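Local coordinates for putative GH105 family protein (Salmonella enterica subsp. enterica serovar Paratyphi A, PDB 3QWT), which is of unknown function but probably acts as a glycoside hydrolase of family GH105, whose known members cleave unsaturated uronic acid residues from oligosaccharides, at residues A[62-76]-A[91-105]. Residues are numbered along the deposited sequence; the frame is centred on the assembly and turned at random.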
loop_
_atom_site.group_PDB
_atom_site.type_symbol
_atom_site.label_atom_id
_atom_site.label_comp_id
_atom_site.label_asym_id
_atom_site.label_seq_id
_atom_site.Cartn_x
_atom_site.Cartn_y
_atom_site.Cartn_z
ATOM N N TRP A 62 -9.922 -0.026 50.070
ATOM C CA TRP A 62 -10.103 -0.558 48.727
ATOM C C TRP A 62 -11.405 -0.107 48.066
ATOM O O TRP A 62 -11.459 0.098 46.842
ATOM C CB TRP A 62 -10.015 -2.087 48.748
ATOM C CG TRP A 62 -9.946 -2.744 47.363
ATOM C CD1 TRP A 62 -10.704 -3.795 46.908
ATOM C CD2 TRP A 62 -9.068 -2.395 46.289
ATOM N NE1 TRP A 62 -10.342 -4.117 45.618
ATOM C CE2 TRP A 62 -9.350 -3.267 45.214
ATOM C CE3 TRP A 62 -8.076 -1.427 46.127
ATOM C CZ2 TRP A 62 -8.677 -3.194 43.998
ATOM C CZ3 TRP A 62 -7.412 -1.353 44.918
ATOM C CH2 TRP A 62 -7.711 -2.234 43.870
ATOM N N ALA A 63 -12.451 0.070 48.866
ATOM C CA ALA A 63 -13.755 0.391 48.302
ATOM C C ALA A 63 -13.846 1.816 47.743
ATOM O O ALA A 63 -14.929 2.270 47.369
ATOM C CB ALA A 63 -14.860 0.127 49.312
ATOM N N GLY A 64 -12.714 2.509 47.658
ATOM C CA GLY A 64 -12.702 3.873 47.153
ATOM C C GLY A 64 -12.430 3.994 45.656
ATOM O O GLY A 64 -12.096 3.021 44.986
ATOM N N TRP A 65 -12.580 5.208 45.140
ATOM C CA TRP A 65 -12.223 5.520 43.768
ATOM C C TRP A 65 -11.304 6.735 43.686
ATOM O O TRP A 65 -11.763 7.878 43.714
ATOM C CB TRP A 65 -13.484 5.777 42.943
ATOM C CG TRP A 65 -13.260 5.951 41.443
ATOM C CD1 TRP A 65 -12.110 6.350 40.802
ATOM C CD2 TRP A 65 -14.233 5.716 40.406
ATOM N NE1 TRP A 65 -12.316 6.385 39.428
ATOM C CE2 TRP A 65 -13.610 6.004 39.166
ATOM C CE3 TRP A 65 -15.575 5.310 40.412
ATOM C CZ2 TRP A 65 -14.284 5.890 37.951
ATOM C CZ3 TRP A 65 -16.244 5.191 39.199
ATOM C CH2 TRP A 65 -15.600 5.486 37.986
ATOM N N GLU A 66 -10.006 6.491 43.601
ATOM C CA GLU A 66 -9.082 7.538 43.177
ATOM C C GLU A 66 -7.797 6.997 42.555
ATOM O O GLU A 66 -7.675 5.804 42.288
ATOM C CB GLU A 66 -8.753 8.519 44.297
ATOM C CG GLU A 66 -8.278 9.856 43.729
ATOM C CD GLU A 66 -7.498 10.634 44.718
ATOM O OE1 GLU A 66 -7.564 11.877 44.687
ATOM O OE2 GLU A 66 -6.812 9.997 45.537
ATOM N N TRP A 67 -6.842 7.884 42.319
ATOM C CA TRP A 67 -5.640 7.497 41.585
ATOM C C TRP A 67 -4.976 6.298 42.232
ATOM O O TRP A 67 -4.342 5.484 41.562
ATOM C CB TRP A 67 -4.658 8.667 41.452
ATOM C CG TRP A 67 -4.019 9.083 42.750
ATOM C CD1 TRP A 67 -4.503 9.989 43.650
ATOM C CD2 TRP A 67 -2.783 8.604 43.290
ATOM N NE1 TRP A 67 -3.647 10.106 44.714
ATOM C CE2 TRP A 67 -2.583 9.266 44.521
ATOM C CE3 TRP A 67 -1.829 7.680 42.856
ATOM C CZ2 TRP A 67 -1.466 9.034 45.323
ATOM C CZ3 TRP A 67 -0.716 7.455 43.646
ATOM C CH2 TRP A 67 -0.547 8.128 44.874
ATOM N N THR A 68 -5.146 6.173 43.535
ATOM C CA THR A 68 -4.421 5.155 44.283
ATOM C C THR A 68 -4.908 3.790 43.847
ATOM O O THR A 68 -4.119 2.901 43.547
ATOM C CB THR A 68 -4.605 5.329 45.811
ATOM O OG1 THR A 68 -5.993 5.175 46.150
ATOM C CG2 THR A 68 -4.115 6.711 46.245
ATOM N N HIS A 69 -6.224 3.636 43.805
ATOM C CA HIS A 69 -6.837 2.434 43.258
ATOM C C HIS A 69 -6.408 2.221 41.815
ATOM O O HIS A 69 -6.248 1.088 41.368
ATOM C CB HIS A 69 -8.363 2.537 43.353
ATOM C CG HIS A 69 -8.834 3.003 44.691
ATOM N ND1 HIS A 69 -8.914 4.335 45.027
ATOM C CD2 HIS A 69 -9.183 2.313 45.803
ATOM C CE1 HIS A 69 -9.325 4.451 46.276
ATOM N NE2 HIS A 69 -9.494 3.236 46.769
ATOM N N GLY A 70 -6.211 3.319 41.095
ATOM C CA GLY A 70 -5.769 3.242 39.708
ATOM C C GLY A 70 -4.440 2.516 39.637
ATOM O O GLY A 70 -4.270 1.574 38.867
ATOM N N VAL A 71 -3.499 2.950 40.466
ATOM C CA VAL A 71 -2.200 2.311 40.521
ATOM C C VAL A 71 -2.343 0.888 41.036
ATOM O O VAL A 71 -1.760 -0.041 40.479
ATOM C CB VAL A 71 -1.200 3.099 41.394
ATOM C CG1 VAL A 71 0.090 2.322 41.525
ATOM C CG2 VAL A 71 -0.928 4.460 40.772
ATOM N N GLY A 72 -3.143 0.712 42.083
ATOM C CA GLY A 72 -3.405 -0.622 42.601
ATOM C C GLY A 72 -3.848 -1.611 41.528
ATOM O O GLY A 72 -3.277 -2.690 41.387
ATOM N N LEU A 73 -4.869 -1.247 40.761
ATOM C CA LEU A 73 -5.377 -2.151 39.731
ATOM C C LEU A 73 -4.293 -2.493 38.693
ATOM O O LEU A 73 -4.250 -3.603 38.165
ATOM C CB LEU A 73 -6.623 -1.561 39.043
ATOM C CG LEU A 73 -7.872 -1.329 39.926
ATOM C CD1 LEU A 73 -8.749 -0.205 39.365
ATOM C CD2 LEU A 73 -8.700 -2.611 40.115
ATOM N N TYR A 74 -3.424 -1.540 38.392
ATOM C CA TYR A 74 -2.425 -1.755 37.343
ATOM C C TYR A 74 -1.378 -2.772 37.807
ATOM O O TYR A 74 -1.016 -3.697 37.076
ATOM C CB TYR A 74 -1.780 -0.425 36.974
ATOM C CG TYR A 74 -0.943 -0.432 35.729
ATOM C CD1 TYR A 74 -1.412 -1.004 34.557
ATOM C CD2 TYR A 74 0.307 0.175 35.714
ATOM C CE1 TYR A 74 -0.650 -0.994 33.407
ATOM C CE2 TYR A 74 1.074 0.195 34.576
ATOM C CZ TYR A 74 0.591 -0.392 33.416
ATOM O OH TYR A 74 1.352 -0.374 32.271
ATOM N N GLY A 75 -0.913 -2.611 39.042
ATOM C CA GLY A 75 0.016 -3.564 39.621
ATOM C C GLY A 75 -0.567 -4.967 39.612
ATOM O O GLY A 75 0.089 -5.918 39.199
HETATM N N MSE A 76 -1.808 -5.095 40.067
HETATM C CA MSE A 76 -2.524 -6.367 39.987
HETATM C C MSE A 76 -2.597 -6.871 38.552
HETATM O O MSE A 76 -2.351 -8.056 38.287
HETATM C CB MSE A 76 -3.943 -6.219 40.536
HETATM C CG MSE A 76 -4.011 -6.038 42.040
HETATM SE SE MSE A 76 -5.874 -5.954 42.666
HETATM C CE MSE A 76 -5.524 -5.540 44.539
ATOM N N ILE A 91 -10.494 -9.971 41.563
ATOM C CA ILE A 91 -10.346 -8.742 42.344
ATOM C C ILE A 91 -10.483 -7.490 41.463
ATOM O O ILE A 91 -11.159 -6.521 41.826
ATOM C CB ILE A 91 -8.997 -8.715 43.114
ATOM C CG1 ILE A 91 -8.988 -9.776 44.219
ATOM C CG2 ILE A 91 -8.748 -7.346 43.718
ATOM C CD1 ILE A 91 -7.631 -9.941 44.919
ATOM N N ILE A 92 -9.857 -7.521 40.294
ATOM C CA ILE A 92 -9.961 -6.405 39.350
ATOM C C ILE A 92 -11.388 -6.190 38.846
ATOM O O ILE A 92 -11.959 -5.088 38.970
ATOM C CB ILE A 92 -9.045 -6.625 38.153
ATOM C CG1 ILE A 92 -7.588 -6.472 38.589
ATOM C CG2 ILE A 92 -9.397 -5.666 37.006
ATOM C CD1 ILE A 92 -6.604 -7.124 37.625
ATOM N N ASP A 93 -11.969 -7.243 38.281
ATOM C CA ASP A 93 -13.322 -7.136 37.751
ATOM C C ASP A 93 -14.324 -6.727 38.837
ATOM O O ASP A 93 -15.218 -5.905 38.591
ATOM C CB ASP A 93 -13.741 -8.431 37.059
ATOM C CG ASP A 93 -12.907 -8.725 35.815
ATOM O OD1 ASP A 93 -12.085 -7.859 35.407
ATOM O OD2 ASP A 93 -13.076 -9.829 35.250
ATOM N N ASP A 94 -14.157 -7.278 40.041
ATOM C CA ASP A 94 -15.023 -6.921 41.157
ATOM C C ASP A 94 -14.926 -5.432 41.498
ATOM O O ASP A 94 -15.941 -4.780 41.695
ATOM C CB ASP A 94 -14.719 -7.768 42.399
ATOM C CG ASP A 94 -15.202 -9.201 42.265
ATOM O OD1 ASP A 94 -15.997 -9.487 41.344
ATOM O OD2 ASP A 94 -14.780 -10.037 43.092
ATOM N N TRP A 95 -13.712 -4.895 41.582
ATOM C CA TRP A 95 -13.581 -3.480 41.882
ATOM C C TRP A 95 -14.373 -2.658 40.875
ATOM O O TRP A 95 -15.102 -1.732 41.244
ATOM C CB TRP A 95 -12.125 -3.037 41.857
ATOM C CG TRP A 95 -11.929 -1.635 42.358
ATOM C CD1 TRP A 95 -11.645 -1.260 43.649
ATOM C CD2 TRP A 95 -11.992 -0.421 41.595
ATOM N NE1 TRP A 95 -11.526 0.099 43.727
ATOM C CE2 TRP A 95 -11.732 0.646 42.488
ATOM C CE3 TRP A 95 -12.234 -0.129 40.244
ATOM C CZ2 TRP A 95 -11.708 1.985 42.078
ATOM C CZ3 TRP A 95 -12.208 1.205 39.834
ATOM C CH2 TRP A 95 -11.942 2.245 40.751
ATOM N N PHE A 96 -14.215 -2.981 39.600
ATOM C CA PHE A 96 -14.934 -2.253 38.563
ATOM C C PHE A 96 -16.443 -2.411 38.680
ATOM O O PHE A 96 -17.176 -1.440 38.553
ATOM C CB PHE A 96 -14.460 -2.649 37.163
ATOM C CG PHE A 96 -13.171 -1.998 36.767
ATOM C CD1 PHE A 96 -13.064 -0.620 36.741
ATOM C CD2 PHE A 96 -12.064 -2.760 36.433
ATOM C CE1 PHE A 96 -11.878 -0.004 36.394
ATOM C CE2 PHE A 96 -10.875 -2.153 36.076
ATOM C CZ PHE A 96 -10.784 -0.775 36.060
ATOM N N ALA A 97 -16.906 -3.629 38.922
ATOM C CA ALA A 97 -18.340 -3.871 39.017
ATOM C C ALA A 97 -18.923 -3.099 40.212
ATOM O O ALA A 97 -19.947 -2.409 40.106
ATOM C CB ALA A 97 -18.617 -5.354 39.135
ATOM N N ASP A 98 -18.244 -3.194 41.343
ATOM C CA ASP A 98 -18.680 -2.494 42.540
ATOM C C ASP A 98 -18.740 -0.988 42.313
ATOM O O ASP A 98 -19.724 -0.342 42.666
ATOM C CB ASP A 98 -17.748 -2.811 43.718
ATOM C CG ASP A 98 -17.860 -4.258 44.186
ATOM O OD1 ASP A 98 -18.822 -4.952 43.779
ATOM O OD2 ASP A 98 -16.992 -4.693 44.970
ATOM N N ARG A 99 -17.692 -0.418 41.731
ATOM C CA ARG A 99 -17.645 1.027 41.556
ATOM C C ARG A 99 -18.708 1.467 40.554
ATOM O O ARG A 99 -19.299 2.542 40.666
ATOM C CB ARG A 99 -16.268 1.467 41.063
ATOM C CG ARG A 99 -15.101 1.143 41.983
ATOM C CD ARG A 99 -15.107 1.983 43.249
ATOM N NE ARG A 99 -16.092 1.535 44.223
ATOM C CZ ARG A 99 -15.925 0.500 45.048
ATOM N NH1 ARG A 99 -16.879 0.170 45.909
ATOM N NH2 ARG A 99 -14.813 -0.213 45.003
ATOM N N PHE A 100 -18.939 0.635 39.552
ATOM C CA PHE A 100 -19.842 1.014 38.492
ATOM C C PHE A 100 -21.289 0.935 38.972
ATOM O O PHE A 100 -22.083 1.827 38.674
ATOM C CB PHE A 100 -19.604 0.185 37.219
ATOM C CG PHE A 100 -18.344 0.550 36.481
ATOM C CD1 PHE A 100 -17.628 1.688 36.816
ATOM C CD2 PHE A 100 -17.869 -0.251 35.458
ATOM C CE1 PHE A 100 -16.463 2.022 36.139
ATOM C CE2 PHE A 100 -16.701 0.080 34.777
ATOM C CZ PHE A 100 -15.998 1.220 35.122
ATOM N N ALA A 101 -21.624 -0.108 39.733
ATOM C CA ALA A 101 -22.942 -0.161 40.372
ATOM C C ALA A 101 -23.192 1.086 41.228
ATOM O O ALA A 101 -24.272 1.677 41.179
ATOM C CB ALA A 101 -23.113 -1.436 41.205
ATOM N N GLU A 102 -22.199 1.495 42.007
ATOM C CA GLU A 102 -22.352 2.706 42.807
ATOM C C GLU A 102 -22.690 3.894 41.930
ATOM O O GLU A 102 -23.570 4.684 42.250
ATOM C CB GLU A 102 -21.081 3.007 43.592
ATOM C CG GLU A 102 -20.890 2.108 44.785
ATOM C CD GLU A 102 -19.459 2.131 45.267
ATOM O OE1 GLU A 102 -18.652 2.871 44.669
ATOM O OE2 GLU A 102 -19.139 1.414 46.231
ATOM N N GLY A 103 -21.982 4.017 40.817
ATOM C CA GLY A 103 -22.127 5.178 39.955
ATOM C C GLY A 103 -20.814 5.909 39.740
ATOM O O GLY A 103 -19.922 5.896 40.591
ATOM N N ALA A 104 -20.689 6.558 38.595
ATOM C CA ALA A 104 -19.438 7.215 38.244
ATOM C C ALA A 104 -19.073 8.310 39.234
ATOM O O ALA A 104 -19.924 9.095 39.631
ATOM C CB ALA A 104 -19.541 7.796 36.862
ATOM N N THR A 105 -17.805 8.365 39.631
ATOM C CA THR A 105 -17.300 9.542 40.319
ATOM C C THR A 105 -17.040 10.667 39.319
ATOM O O THR A 105 -17.175 10.473 38.107
ATOM C CB THR A 105 -15.980 9.258 41.047
ATOM O OG1 THR A 105 -15.620 10.408 41.819
ATOM C CG2 THR A 105 -14.874 8.981 40.038
HETATM O O HOH W 1 -12.260 -5.609 44.425
HETATM O O HOH W 2 -13.880 9.391 43.764
#
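Trp95 sends its indole into the corner between Leu73 and His69 of the facing helix and the loop Trp62 to Trp65, a worked example of one side chain serving both polar and apolar partners. With its CG swung anti to the backbone N (chi1 -171°), the ring stands between Leu73 CD1, a CH-pi contact over one face, and Arg99 CG of its own helix over the opposite face. The single N-H of Trp95 NE1 is divided between Trp62 O (3.1 Å) and Gly64 O (3.2 Å), both bonds weak and bent. The six-membered rim of Trp95 meets the face of Trp65 edge-to-face, planes at 68°; the other face of Trp65 takes Thr105 CG2. Trp65 NE1 hydrogen-bonds to Thr111 O, outside the two segments. Arg99 sets the face of its guanidinium against Ala63 O (3.1 Å from Arg99 CZ) without a hydrogen bond, while NE and NH1 hold OE1 and OE2 of Glu102 in a side-on salt bridge. A water bridges Trp62 NE1 and Ile91 O; selenomethionine Met76 touches Ile91 CG2. Segments 67-76 and 91-102 run nearly antiparallel (150°), within helices 67-83 and 86-102, a helical hairpin of the alpha/alpha toroid; helix 23-37 covers Trp62, Met76 and Ile91, and helix 114-125 packs on Trp65, Leu73 and Phe96.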